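PDB 6SCE: uncharacterized protein from Thermus thermophilus HB8, which probably acts as a DNA nuclease of type III CRISPR defence, switched on when it binds cyclic oligoadenylate. Local coordinates for residues A284-Q289 and R342-F347; P292-L297 and R315-L320; E415-W420 and F547-L552. All coordinates share one frame; numbering follows the deposited sequence.

Contact 1 (A284-Q289 and R342-F347); sequences ALPLPQ and RVHRSF
His-344 turns CG anti to its own carbonyl carbon (chi1 -49°), and a chi2 of -75° then lays its imidazole against the pyrrolidine of Pro-286. Strand 342-347 is an outermost strand, within this chain, of a Rossmann-like sheet consistent with a CARF domain, and the loop 284-289 runs past the side of it that carries His-344 and Ser-346. The two side chains cross obliquely. Pro-286 CG comes closest, 3.4 Å from His-344 ND1, while CB lies 3.9 Å from His-344 CE1. Everything passing between the segments is van der Waals contact; the polar end of His-344 and the Pro-286 carbonyl find their partners on strand 316-321. There Glu-316 takes a hydrogen bond from His-344 NE2, which helps fix the rotation of the ring, and Tyr-318, whose ring also meets the imidazole, hydrogen-bonds through its hydroxyl to Pro-286 O. The loop is thus tied to strand 316-321 and rests on strand 342-347. Leu-285 is buried, touching Leu-361 and Val-364 of helix 354-370, and it reaches strand 342-347 through one branch alone. That methyl, CD2, sits 3.9 Å from Arg-345 O and also 3.9 Å from Ser-346 CB.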
ATOM      1  N   ALA A 284      29.464   5.374   1.350  1.00 34.17           N
ATOM      2  CA  ALA A 284      28.724   6.169   2.303  1.00 33.73           C
ATOM      3  C   ALA A 284      27.943   7.266   1.581  1.00 35.24           C
ATOM      4  O   ALA A 284      28.246   7.636   0.432  1.00 33.82           O
ATOM      5  CB  ALA A 284      29.644   6.802   3.313  1.00 35.32           C
ATOM      6  N   LEU A 285      26.953   7.808   2.279  1.00 33.82           N
ATOM      7  CA  LEU A 285      26.216   8.950   1.766  1.00 35.05           C
ATOM      8  C   LEU A 285      27.043  10.232   1.859  1.00 34.06           C
ATOM      9  O   LEU A 285      27.701  10.472   2.874  1.00 35.67           O
ATOM     10  CB  LEU A 285      24.896   9.133   2.545  1.00 33.61           C
ATOM     11  CG  LEU A 285      23.913   7.956   2.411  1.00 33.37           C
ATOM     12  CD1 LEU A 285      22.816   8.021   3.482  1.00 34.23           C
ATOM     13  CD2 LEU A 285      23.313   7.861   1.018  1.00 34.49           C
ATOM     14  N   PRO A 286      26.971  11.084   0.819  1.00 36.88           N
ATOM     15  CA  PRO A 286      27.645  12.397   0.876  1.00 37.88           C
ATOM     16  C   PRO A 286      27.072  13.229   1.999  1.00 40.86           C
ATOM     17  O   PRO A 286      25.849  13.184   2.225  1.00 38.34           O
ATOM     18  CB  PRO A 286      27.287  13.060  -0.468  1.00 38.45           C
ATOM     19  CG  PRO A 286      26.820  11.963  -1.352  1.00 40.10           C
ATOM     20  CD  PRO A 286      26.327  10.832  -0.481  1.00 36.63           C
ATOM     21  N   LEU A 287      27.928  13.982   2.689  1.00 38.40           N
ATOM     22  CA  LEU A 287      27.489  14.878   3.752  1.00 40.94           C
ATOM     23  C   LEU A 287      26.641  15.984   3.145  1.00 38.39           C
ATOM     24  O   LEU A 287      26.806  16.318   1.967  1.00 40.60           O
ATOM     25  CB  LEU A 287      28.685  15.461   4.534  1.00 42.76           C
ATOM     26  CG  LEU A 287      29.492  14.450   5.366  1.00 45.86           C
ATOM     27  CD1 LEU A 287      30.539  15.152   6.216  1.00 46.52           C
ATOM     28  CD2 LEU A 287      28.589  13.600   6.266  1.00 44.06           C
ATOM     29  N   PRO A 288      25.664  16.487   3.908  1.00 38.34           N
ATOM     30  CA  PRO A 288      24.781  17.500   3.393  1.00 40.40           C
ATOM     31  C   PRO A 288      25.467  18.856   3.314  1.00 42.57           C
ATOM     32  O   PRO A 288      26.285  19.175   4.168  1.00 41.40           O
ATOM     33  CB  PRO A 288      23.664  17.549   4.429  1.00 39.70           C
ATOM     34  CG  PRO A 288      24.302  17.093   5.681  1.00 39.61           C
ATOM     35  CD  PRO A 288      25.279  16.056   5.257  1.00 39.77           C
ATOM     36  N   GLN A 289      25.124  19.621   2.294  1.00 44.51           N
ATOM     37  CA  GLN A 289      25.658  20.971   2.104  1.00 49.11           C
ATOM     38  C   GLN A 289      24.618  22.062   2.310  1.00 49.71           C
ATOM     39  O   GLN A 289      24.973  23.217   2.532  1.00 52.09           O
ATOM     40  CB  GLN A 289      26.253  21.091   0.707  1.00 53.72           C
ATOM     41  CG  GLN A 289      27.438  20.175   0.508  1.00 59.24           C
ATOM     42  CD  GLN A 289      28.296  20.600  -0.648  1.00 68.00           C
ATOM     43  OE1 GLN A 289      29.389  21.140  -0.452  1.00 71.73           O
ATOM     44  NE2 GLN A 289      27.802  20.381  -1.869  1.00 70.33           N
ATOM     45  N   ARG A 342      18.341  18.012  -4.422  1.00 36.84           N
ATOM     46  CA  ARG A 342      19.479  17.088  -4.545  1.00 40.10           C
ATOM     47  C   ARG A 342      19.160  15.740  -3.880  1.00 38.37           C
ATOM     48  O   ARG A 342      18.787  15.695  -2.710  1.00 36.28           O
ATOM     49  CB  ARG A 342      20.748  17.645  -3.923  1.00 42.52           C
ATOM     50  CG  ARG A 342      21.992  16.825  -4.257  1.00 48.08           C
ATOM     51  CD  ARG A 342      23.239  17.358  -3.578  1.00 54.41           C
ATOM     52  NE  ARG A 342      23.766  18.512  -4.292  1.00 61.17           N
ATOM     53  CZ  ARG A 342      23.692  19.788  -3.901  1.00 68.22           C
ATOM     54  NH1 ARG A 342      23.129  20.159  -2.739  1.00 66.69           N
ATOM     55  NH2 ARG A 342      24.216  20.718  -4.694  1.00 69.73           N
ATOM     56  N   VAL A 343      19.333  14.660  -4.622  1.00 36.37           N
ATOM     57  CA  VAL A 343      18.990  13.324  -4.134  1.00 36.54           C
ATOM     58  C   VAL A 343      20.228  12.478  -3.847  1.00 37.33           C
ATOM     59  O   VAL A 343      21.120  12.374  -4.677  1.00 38.19           O
ATOM     60  CB  VAL A 343      18.139  12.570  -5.146  1.00 37.13           C
ATOM     61  CG1 VAL A 343      17.830  11.167  -4.625  1.00 37.93           C
ATOM     62  CG2 VAL A 343      16.863  13.338  -5.423  1.00 37.88           C
ATOM     63  N   HIS A 344      20.259  11.858  -2.677  1.00 32.80           N
ATOM     64  CA  HIS A 344      21.239  10.835  -2.353  1.00 32.96           C
ATOM     65  C   HIS A 344      20.464   9.572  -2.020  1.00 35.12           C
ATOM     66  O   HIS A 344      19.462   9.627  -1.300  1.00 35.47           O
ATOM     67  CB  HIS A 344      22.047  11.260  -1.163  1.00 31.54           C
ATOM     68  CG  HIS A 344      22.581  12.650  -1.256  1.00 36.70           C
ATOM     69  ND1 HIS A 344      23.647  12.988  -2.070  1.00 40.08           N
ATOM     70  CD2 HIS A 344      22.208  13.791  -0.631  1.00 39.37           C
ATOM     71  CE1 HIS A 344      23.900  14.277  -1.942  1.00 40.28           C
ATOM     72  NE2 HIS A 344      23.049  14.785  -1.069  1.00 42.91           N
ATOM     73  N   ARG A 345      20.928   8.445  -2.525  1.00 33.86           N
ATOM     74  CA  ARG A 345      20.232   7.193  -2.364  1.00 35.77           C
ATOM     75  C   ARG A 345      21.237   6.155  -2.047  1.00 37.04           C
ATOM     76  O   ARG A 345      22.384   6.265  -2.467  1.00 36.23           O
ATOM     77  CB  ARG A 345      19.513   6.808  -3.648  1.00 40.37           C
ATOM     78  CG  ARG A 345      20.364   6.946  -4.907  1.00 45.79           C
ATOM     79  CD  ARG A 345      19.565   6.577  -6.148  1.00 50.33           C
ATOM     80  NE  ARG A 345      19.595   5.141  -6.361  1.00 56.55           N
ATOM     81  CZ  ARG A 345      18.976   4.498  -7.345  1.00 63.55           C
ATOM     82  NH1 ARG A 345      18.226   5.150  -8.237  1.00 65.16           N
ATOM     83  NH2 ARG A 345      19.089   3.178  -7.413  1.00 66.57           N
ATOM     84  N   SER A 346      20.814   5.126  -1.335  1.00 32.66           N
ATOM     85  CA  SER A 346      21.627   3.955  -1.173  1.00 32.65           C
ATOM     86  C   SER A 346      20.734   2.753  -0.971  1.00 31.92           C
ATOM     87  O   SER A 346      19.593   2.893  -0.500  1.00 31.77           O
ATOM     88  CB  SER A 346      22.582   4.121   0.020  1.00 34.46           C
ATOM     89  OG  SER A 346      23.561   3.087   0.017  1.00 34.06           O
ATOM     90  N   PHE A 347      21.237   1.576  -1.346  1.00 30.64           N
ATOM     91  CA  PHE A 347      20.573   0.312  -1.056  1.00 31.45           C
ATOM     92  C   PHE A 347      21.036  -0.310   0.255  1.00 32.48           C
ATOM     93  O   PHE A 347      22.261  -0.377   0.558  1.00 32.46           O
ATOM     94  CB  PHE A 347      20.782  -0.705  -2.179  1.00 30.62           C
ATOM     95  CG  PHE A 347      20.068  -0.376  -3.445  1.00 35.91           C
ATOM     96  CD1 PHE A 347      18.675  -0.383  -3.502  1.00 34.34           C
ATOM     97  CD2 PHE A 347      20.785  -0.062  -4.601  1.00 36.38           C
ATOM     98  CE1 PHE A 347      18.013  -0.094  -4.683  1.00 35.07           C
ATOM     99  CE2 PHE A 347      20.122   0.230  -5.789  1.00 39.65           C
ATOM    100  CZ  PHE A 347      18.728   0.227  -5.821  1.00 36.37           C
TER

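Contact 2 (P292-L297 and R315-L320); sequences PLLLAL and REVYLL
Tyr-318 is the residue most covered here, meeting strand 293-297 with ring and backbone. Its chi1 of -69° puts CG anti to the carbonyl carbon and lays the ring along Leu-295, the side chains pointing the same way with Leu-295 CD2 3.6 Å from Tyr-318 CD1. Leu-293 arrives at the ring edge, its CG 4.0 Å from Tyr-318 CE1. In the backbone, Tyr-318 N gives a nearly straight bond of 2.8 Å to Leu-294 O, and Tyr-318 O takes one of 3.1 Å from Ala-296 N. Pro-292, after a cis peptide, opens the pairing: its carbonyl O receives Arg-315 N at 2.8 Å and, weakly, Glu-316 N at 3.4 Å. Its ring crosses the Arg-315 side chain, CD meeting NH1, itself hydrogen-bonded to Gly-291 O. Leu-320 N reaches Ala-296 O at 3.1 Å, its side chain packing on Leu-361 of helix 354-370. On the face opposite Tyr-318, Leu-294 lies beside Val-317, CB to CG2 4.1 Å, and Leu-319 meets helix 326-338. Two neighbouring parallel strands joined through helix 303-312, with helices over both faces, make the beta-alpha-beta crossover of a Rossmann-like fold, as expected of a CARF domain.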
ATOM      1  N   PRO A 292      16.695  22.765   4.060  1.00 38.12           N
ATOM      2  CA  PRO A 292      16.437  21.606   4.933  1.00 35.72           C
ATOM      3  C   PRO A 292      16.742  20.255   4.270  1.00 35.50           C
ATOM      4  O   PRO A 292      16.819  20.149   3.034  1.00 35.37           O
ATOM      5  CB  PRO A 292      14.927  21.692   5.196  1.00 36.97           C
ATOM      6  CG  PRO A 292      14.505  23.047   4.765  1.00 39.22           C
ATOM      7  CD  PRO A 292      15.454  23.464   3.696  1.00 37.24           C
ATOM      8  N   LEU A 293      16.904  19.241   5.106  1.00 35.21           N
ATOM      9  CA  LEU A 293      17.098  17.866   4.694  1.00 35.15           C
ATOM     10  C   LEU A 293      15.855  17.056   4.995  1.00 32.40           C
ATOM     11  O   LEU A 293      15.194  17.283   6.012  1.00 30.75           O
ATOM     12  CB  LEU A 293      18.183  17.213   5.527  1.00 40.47           C
ATOM     13  CG  LEU A 293      19.625  17.267   5.097  1.00 47.22           C
ATOM     14  CD1 LEU A 293      20.054  18.688   4.883  1.00 50.48           C
ATOM     15  CD2 LEU A 293      20.463  16.603   6.168  1.00 48.66           C
ATOM     16  N   LEU A 294      15.585  16.093   4.132  1.00 29.90           N
ATOM     17  CA  LEU A 294      14.571  15.059   4.393  1.00 28.69           C
ATOM     18  C   LEU A 294      15.247  13.710   4.287  1.00 27.82           C
ATOM     19  O   LEU A 294      15.889  13.405   3.279  1.00 29.95           O
ATOM     20  CB  LEU A 294      13.430  15.139   3.402  1.00 27.93           C
ATOM     21  CG  LEU A 294      12.354  14.044   3.462  1.00 28.11           C
ATOM     22  CD1 LEU A 294      11.733  13.982   4.856  1.00 27.44           C
ATOM     23  CD2 LEU A 294      11.298  14.282   2.403  1.00 28.97           C
ATOM     24  N   LEU A 295      15.103  12.913   5.333  1.00 27.40           N
ATOM     25  CA  LEU A 295      15.550  11.534   5.354  1.00 28.06           C
ATOM     26  C   LEU A 295      14.320  10.629   5.353  1.00 28.47           C
ATOM     27  O   LEU A 295      13.401  10.843   6.127  1.00 25.75           O
ATOM     28  CB  LEU A 295      16.356  11.249   6.604  1.00 30.27           C
ATOM     29  CG  LEU A 295      17.352  12.296   7.074  1.00 33.21           C
ATOM     30  CD1 LEU A 295      18.046  11.786   8.326  1.00 36.18           C
ATOM     31  CD2 LEU A 295      18.321  12.625   5.987  1.00 33.29           C
ATOM     32  N   ALA A 296      14.314   9.638   4.474  1.00 26.22           N
ATOM     33  CA  ALA A 296      13.181   8.738   4.361  1.00 27.14           C
ATOM     34  C   ALA A 296      13.579   7.394   3.784  1.00 27.61           C
ATOM     35  O   ALA A 296      14.576   7.292   3.034  1.00 27.78           O
ATOM     36  CB  ALA A 296      12.099   9.361   3.479  1.00 25.64           C
ATOM     37  N   LEU A 297      12.797   6.365   4.138  0.50 26.31           N
ATOM     38  CA  LEU A 297      12.856   5.074   3.477  0.50 24.97           C
ATOM     39  C   LEU A 297      11.915   5.153   2.269  0.50 26.62           C
ATOM     40  O   LEU A 297      11.111   6.092   2.182  0.50 25.62           O
ATOM     41  CB  LEU A 297      12.482   3.979   4.490  0.50 24.87           C
ATOM     42  CG  LEU A 297      13.485   4.265   5.624  0.50 25.38           C
ATOM     43  CD1 LEU A 297      12.922   4.490   7.008  0.50 20.89           C
ATOM     44  CD2 LEU A 297      14.699   3.357   5.588  0.50 24.87           C
ATOM     45  N   ARG A 315      15.929  20.805   0.435  1.00 37.77           N
ATOM     46  CA  ARG A 315      16.895  21.065  -0.620  0.50 38.95           C
ATOM     47  C   ARG A 315      17.715  19.803  -0.924  1.00 39.08           C
ATOM     48  O   ARG A 315      18.224  19.655  -2.022  1.00 36.27           O
ATOM     49  CB  ARG A 315      17.799  22.248  -0.243  0.50 39.44           C
ATOM     50  CG  ARG A 315      17.047  23.567  -0.071  0.50 41.55           C
ATOM     51  CD  ARG A 315      17.998  24.763  -0.063  0.50 43.71           C
ATOM     52  NE  ARG A 315      17.334  26.054  -0.249  0.50 43.51           N
ATOM     53  CZ  ARG A 315      16.844  26.801   0.735  0.50 44.61           C
ATOM     54  NH1 ARG A 315      16.927  26.391   1.989  0.50 43.17           N
ATOM     55  NH2 ARG A 315      16.269  27.969   0.459  0.50 45.67           N
ATOM     56  N   GLU A 316      17.842  18.900   0.055  1.00 35.55           N
ATOM     57  CA  GLU A 316      18.496  17.607  -0.138  1.00 35.20           C
ATOM     58  C   GLU A 316      17.641  16.509   0.512  1.00 35.44           C
ATOM     59  O   GLU A 316      17.081  16.704   1.595  1.00 31.79           O
ATOM     60  CB  GLU A 316      19.899  17.565   0.485  1.00 38.71           C
ATOM     61  CG  GLU A 316      20.839  18.656  -0.008  1.00 40.27           C
ATOM     62  CD  GLU A 316      22.306  18.358   0.220  1.00 44.22           C
ATOM     63  OE1 GLU A 316      22.749  17.198   0.076  1.00 46.56           O
ATOM     64  OE2 GLU A 316      23.039  19.311   0.523  1.00 46.72           O
ATOM     65  N   VAL A 317      17.547  15.382  -0.170  1.00 31.53           N
ATOM     66  CA  VAL A 317      16.793  14.256   0.315  1.00 31.69           C
ATOM     67  C   VAL A 317      17.691  13.038   0.290  1.00 30.24           C
ATOM     68  O   VAL A 317      18.468  12.837  -0.642  1.00 32.99           O
ATOM     69  CB  VAL A 317      15.477  14.057  -0.464  1.00 29.53           C
ATOM     70  CG1 VAL A 317      15.723  13.781  -1.934  1.00 34.14           C
ATOM     71  CG2 VAL A 317      14.670  12.923   0.152  1.00 30.86           C
ATOM     72  N   TYR A 318      17.606  12.245   1.339  1.00 28.25           N
ATOM     73  CA  TYR A 318      18.356  11.010   1.436  1.00 28.16           C
ATOM     74  C   TYR A 318      17.356   9.885   1.483  1.00 30.32           C
ATOM     75  O   TYR A 318      16.505   9.901   2.359  1.00 30.34           O
ATOM     76  CB  TYR A 318      19.175  10.987   2.711  1.00 28.31           C
ATOM     77  CG  TYR A 318      20.334  11.975   2.717  1.00 30.01           C
ATOM     78  CD1 TYR A 318      20.121  13.314   2.979  1.00 30.75           C
ATOM     79  CD2 TYR A 318      21.645  11.545   2.490  1.00 30.52           C
ATOM     80  CE1 TYR A 318      21.180  14.221   2.997  1.00 31.87           C
ATOM     81  CE2 TYR A 318      22.702  12.439   2.493  1.00 31.56           C
ATOM     82  CZ  TYR A 318      22.472  13.775   2.745  1.00 33.00           C
ATOM     83  OH  TYR A 318      23.527  14.681   2.773  1.00 32.94           O
ATOM     84  N   LEU A 319      17.432   8.977   0.516  1.00 26.65           N
ATOM     85  CA  LEU A 319      16.461   7.919   0.314  1.00 28.37           C
ATOM     86  C   LEU A 319      17.141   6.566   0.414  1.00 29.42           C
ATOM     87  O   LEU A 319      18.092   6.307  -0.318  1.00 30.41           O
ATOM     88  CB  LEU A 319      15.781   8.059  -1.051  1.00 28.54           C
ATOM     89  CG  LEU A 319      15.018   9.338  -1.336  1.00 30.05           C
ATOM     90  CD1 LEU A 319      14.531   9.414  -2.767  1.00 30.53           C
ATOM     91  CD2 LEU A 319      13.854   9.462  -0.346  1.00 32.13           C
ATOM     92  N   LEU A 320      16.682   5.710   1.330  1.00 26.71           N
ATOM     93  CA  LEU A 320      17.218   4.369   1.492  1.00 27.01           C
ATOM     94  C   LEU A 320      16.162   3.332   1.279  1.00 30.93           C
ATOM     95  O   LEU A 320      15.053   3.475   1.770  1.00 27.18           O
ATOM     96  CB  LEU A 320      17.797   4.190   2.902  1.00 29.06           C
ATOM     97  CG  LEU A 320      18.959   5.084   3.312  1.00 31.22           C
ATOM     98  CD1 LEU A 320      19.420   4.785   4.744  1.00 32.34           C
ATOM     99  CD2 LEU A 320      20.109   4.930   2.356  1.00 35.94           C
TER

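Contact 3 (E415-W420 and F547-L552); sequences EAEVPW and FHRGAL
A single ordered water bridges Glu-417 and Arg-549, gripped by three groups: Val-418 O at 2.6 Å, Glu-417 OE1 at 3.0 Å and Arg-549 NH1, which donates to it, at 3.2 Å. Directly, the two charges form only a long salt bridge, Glu-417 OE1 to Arg-549 NH2 3.7 Å, with carboxylate and guanidinium nearly coplanar; Asp-406 also pairs with NH2. The bend at chi3 (57°) helps bring the guanidinium back across Trp-420 CD1. Trp-420 is the most covered residue. Over one face of the indole lies the backbone of a type I' hairpin turn, with Arg-549 CA 3.5 Å above the centroid of the five-membered ring and Gly-550 CA 3.9 Å from that of the six-membered ring, both CH-pi contacts. Val-418 CG1 covers the opposite face, and NE1 is hydrogen-bonded to Asp-406 O. Phe-547 meets the indole at its own ring edge, CZ to Trp-420 CZ3 3.6 Å, the planes 70° apart. With a leucine in place of Trp-420, the turn would probably lose its flat support and Asp-406 O its donor, leaving Gly-550, whose O binds an adenine N6 of the bound RNA, less firmly placed. The indole also packs on Ala-307 and Leu-310 of helix 303-312, and Phe-547 on helix 425-432, so the hairpin joining strands 541-548 and 551-558 is wedged against the chain leaving strand 415-417.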
ATOM      1  N   GLU A 415       1.215  17.936  16.496  1.00 27.37           N
ATOM      2  CA  GLU A 415       0.893  17.552  15.109  1.00 29.36           C
ATOM      3  C   GLU A 415       1.217  18.695  14.183  1.00 33.61           C
ATOM      4  O   GLU A 415       1.128  19.870  14.590  1.00 31.87           O
ATOM      5  CB  GLU A 415      -0.590  17.224  14.986  1.00 32.81           C
ATOM      6  CG  GLU A 415      -1.040  16.139  15.939  1.00 36.54           C
ATOM      7  CD  GLU A 415      -2.519  15.792  15.799  1.00 41.76           C
ATOM      8  OE1 GLU A 415      -3.231  16.351  14.939  1.00 50.98           O
ATOM      9  OE2 GLU A 415      -2.960  14.930  16.556  1.00 44.14           O
ATOM     10  N   ALA A 416       1.612  18.391  12.945  1.00 28.53           N
ATOM     11  CA  ALA A 416       1.766  19.423  11.926  1.00 29.17           C
ATOM     12  C   ALA A 416       0.697  19.291  10.866  1.00 31.72           C
ATOM     13  O   ALA A 416       0.468  18.203  10.312  1.00 30.97           O
ATOM     14  CB  ALA A 416       3.150  19.384  11.292  1.00 28.34           C
ATOM     15  N   GLU A 417      -0.004  20.388  10.624  1.00 32.09           N
ATOM     16  CA  GLU A 417      -0.924  20.464   9.497  1.00 33.14           C
ATOM     17  C   GLU A 417      -0.070  20.564   8.247  1.00 33.95           C
ATOM     18  O   GLU A 417       0.846  21.385   8.180  1.00 34.92           O
ATOM     19  CB  GLU A 417      -1.791  21.721   9.624  1.00 36.66           C
ATOM     20  CG  GLU A 417      -2.877  21.605  10.665  1.00 41.54           C
ATOM     21  CD  GLU A 417      -3.878  20.513  10.339  1.00 45.56           C
ATOM     22  OE1 GLU A 417      -4.125  20.201   9.145  1.00 56.34           O
ATOM     23  OE2 GLU A 417      -4.404  19.947  11.288  1.00 53.50           O
ATOM     24  N   VAL A 418      -0.362  19.718   7.273  1.00 29.85           N
ATOM     25  CA  VAL A 418       0.389  19.661   6.026  1.00 31.73           C
ATOM     26  C   VAL A 418      -0.191  20.685   5.066  1.00 31.38           C
ATOM     27  O   VAL A 418      -1.406  20.848   5.033  1.00 30.81           O
ATOM     28  CB  VAL A 418       0.253  18.265   5.429  1.00 29.98           C
ATOM     29  CG1 VAL A 418       1.010  18.131   4.108  1.00 30.99           C
ATOM     30  CG2 VAL A 418       0.820  17.259   6.418  1.00 34.54           C
ATOM     31  N   PRO A 419       0.656  21.363   4.279  1.00 32.40           N
ATOM     32  CA  PRO A 419       0.082  22.292   3.282  1.00 32.96           C
ATOM     33  C   PRO A 419      -0.437  21.522   2.060  1.00 32.67           C
ATOM     34  O   PRO A 419       0.106  21.622   0.965  1.00 32.63           O
ATOM     35  CB  PRO A 419       1.245  23.211   2.921  1.00 36.04           C
ATOM     36  CG  PRO A 419       2.487  22.522   3.382  1.00 37.25           C
ATOM     37  CD  PRO A 419       2.114  21.470   4.395  1.00 33.58           C
ATOM     38  N   TRP A 420      -1.521  20.798   2.249  1.00 32.27           N
ATOM     39  CA  TRP A 420      -2.011  19.904   1.214  1.00 33.89           C
ATOM     40  C   TRP A 420      -2.451  20.680  -0.017  1.00 37.38           C
ATOM     41  O   TRP A 420      -2.444  20.129  -1.113  1.00 37.23           O
ATOM     42  CB  TRP A 420      -3.211  19.123   1.704  1.00 34.87           C
ATOM     43  CG  TRP A 420      -2.916  18.085   2.752  1.00 33.19           C
ATOM     44  CD1 TRP A 420      -3.415  18.040   4.008  1.00 33.73           C
ATOM     45  CD2 TRP A 420      -2.134  16.906   2.580  1.00 32.97           C
ATOM     46  NE1 TRP A 420      -2.960  16.907   4.653  1.00 36.39           N
ATOM     47  CE2 TRP A 420      -2.191  16.187   3.783  1.00 33.96           C
ATOM     48  CE3 TRP A 420      -1.390  16.386   1.518  1.00 35.34           C
ATOM     49  CZ2 TRP A 420      -1.510  14.982   3.970  1.00 35.27           C
ATOM     50  CZ3 TRP A 420      -0.727  15.161   1.705  1.00 35.84           C
ATOM     51  CH2 TRP A 420      -0.803  14.492   2.914  1.00 33.18           C
ATOM     52  N   PHE A 547      -6.983  14.859  -5.685  1.00 40.26           N
ATOM     53  CA  PHE A 547      -6.171  14.637  -4.491  1.00 40.00           C
ATOM     54  C   PHE A 547      -6.711  15.537  -3.384  1.00 39.48           C
ATOM     55  O   PHE A 547      -6.929  16.723  -3.606  1.00 39.62           O
ATOM     56  CB  PHE A 547      -4.701  14.927  -4.799  1.00 41.66           C
ATOM     57  CG  PHE A 547      -3.785  14.680  -3.641  1.00 45.10           C
ATOM     58  CD1 PHE A 547      -3.629  13.410  -3.127  1.00 44.22           C
ATOM     59  CD2 PHE A 547      -3.095  15.735  -3.045  1.00 53.03           C
ATOM     60  CE1 PHE A 547      -2.811  13.177  -2.037  1.00 50.71           C
ATOM     61  CE2 PHE A 547      -2.259  15.505  -1.966  1.00 51.39           C
ATOM     62  CZ  PHE A 547      -2.119  14.224  -1.461  1.00 52.01           C
ATOM     63  N   HIS A 548      -6.994  14.961  -2.217  1.00 38.20           N
ATOM     64  CA  HIS A 548      -7.465  15.774  -1.108  1.00 39.49           C
ATOM     65  C   HIS A 548      -6.925  15.223   0.197  1.00 37.99           C
ATOM     66  O   HIS A 548      -7.271  14.121   0.589  1.00 35.54           O
ATOM     67  CB  HIS A 548      -8.992  15.805  -1.075  1.00 41.42           C
ATOM     68  CG  HIS A 548      -9.547  16.775  -0.081  1.00 40.87           C
ATOM     69  ND1 HIS A 548      -9.137  18.088  -0.023  1.00 40.32           N
ATOM     70  CD2 HIS A 548     -10.480  16.624   0.892  1.00 41.46           C
ATOM     71  CE1 HIS A 548      -9.781  18.702   0.959  1.00 39.80           C
ATOM     72  NE2 HIS A 548     -10.602  17.838   1.527  1.00 41.37           N
ATOM     73  N   ARG A 549      -6.049  15.986   0.835  1.00 39.88           N
ATOM     74  CA  ARG A 549      -5.588  15.697   2.202  1.00 38.87           C
ATOM     75  C   ARG A 549      -4.955  14.323   2.460  1.00 34.06           C
ATOM     76  O   ARG A 549      -5.177  13.742   3.504  1.00 35.38           O
ATOM     77  CB  ARG A 549      -6.745  15.923   3.171  1.00 38.46           C
ATOM     78  CG  ARG A 549      -7.212  17.380   3.126  1.00 44.47           C
ATOM     79  CD  ARG A 549      -8.177  17.717   4.235  1.00 40.83           C
ATOM     80  NE  ARG A 549      -7.645  17.458   5.579  1.00 44.21           N
ATOM     81  CZ  ARG A 549      -6.814  18.249   6.261  1.00 48.03           C
ATOM     82  NH1 ARG A 549      -6.337  19.381   5.751  1.00 48.01           N
ATOM     83  NH2 ARG A 549      -6.442  17.887   7.481  1.00 49.03           N
ATOM     84  N   GLY A 550      -4.153  13.806   1.535  1.00 38.53           N
ATOM     85  CA  GLY A 550      -3.468  12.500   1.754  1.00 36.64           C
ATOM     86  C   GLY A 550      -4.200  11.261   1.246  1.00 39.14           C
ATOM     87  O   GLY A 550      -3.855  10.077   1.612  1.00 34.39           O
ATOM     88  N   ALA A 551      -5.223  11.513   0.424  1.00 37.77           N
ATOM     89  CA  ALA A 551      -5.889  10.440  -0.311  1.00 36.16           C
ATOM     90  C   ALA A 551      -6.035  10.841  -1.774  1.00 35.45           C
ATOM     91  O   ALA A 551      -6.520  11.929  -2.100  1.00 35.74           O
ATOM     92  CB  ALA A 551      -7.230  10.103   0.298  1.00 37.16           C
ATOM     93  N   LEU A 552      -5.548   9.971  -2.651  1.00 35.61           N
ATOM     94  CA  LEU A 552      -5.765  10.109  -4.088  1.00 32.28           C
ATOM     95  C   LEU A 552      -7.067   9.408  -4.459  1.00 31.16           C
ATOM     96  O   LEU A 552      -7.400   8.350  -3.909  1.00 30.71           O
ATOM     97  CB  LEU A 552      -4.620   9.463  -4.869  1.00 33.61           C
ATOM     98  CG  LEU A 552      -4.549   9.832  -6.350  1.00 32.55           C
ATOM     99  CD1 LEU A 552      -4.353  11.305  -6.567  1.00 34.22           C
ATOM    100  CD2 LEU A 552      -3.375   9.075  -6.954  1.00 36.78           C
TER
HETATM  101  O   HOH W   1      -3.656  21.062   6.274  1.00 42.03           O

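From the N terminus, contact 1 opens at 284-289, in the loop after helix 268-276. Contact 2 opens next and closes first, pairing 292-297 with 315-320 inside the larger loop that contact 1 closes at 342-347. The two are nested, touch, and have centres about 8 Å apart; together they tie the incoming loop to three adjacent strands of one sheet. Contact 3 comes in series, opening at 415-420, on and just after the other outermost strand of that sheet within this chain, and closing 127 residues later at 547-552. Its centre is about 27 Å from that of contact 1, and it joins this sheet to the following one, which probably belongs to the nuclease domain.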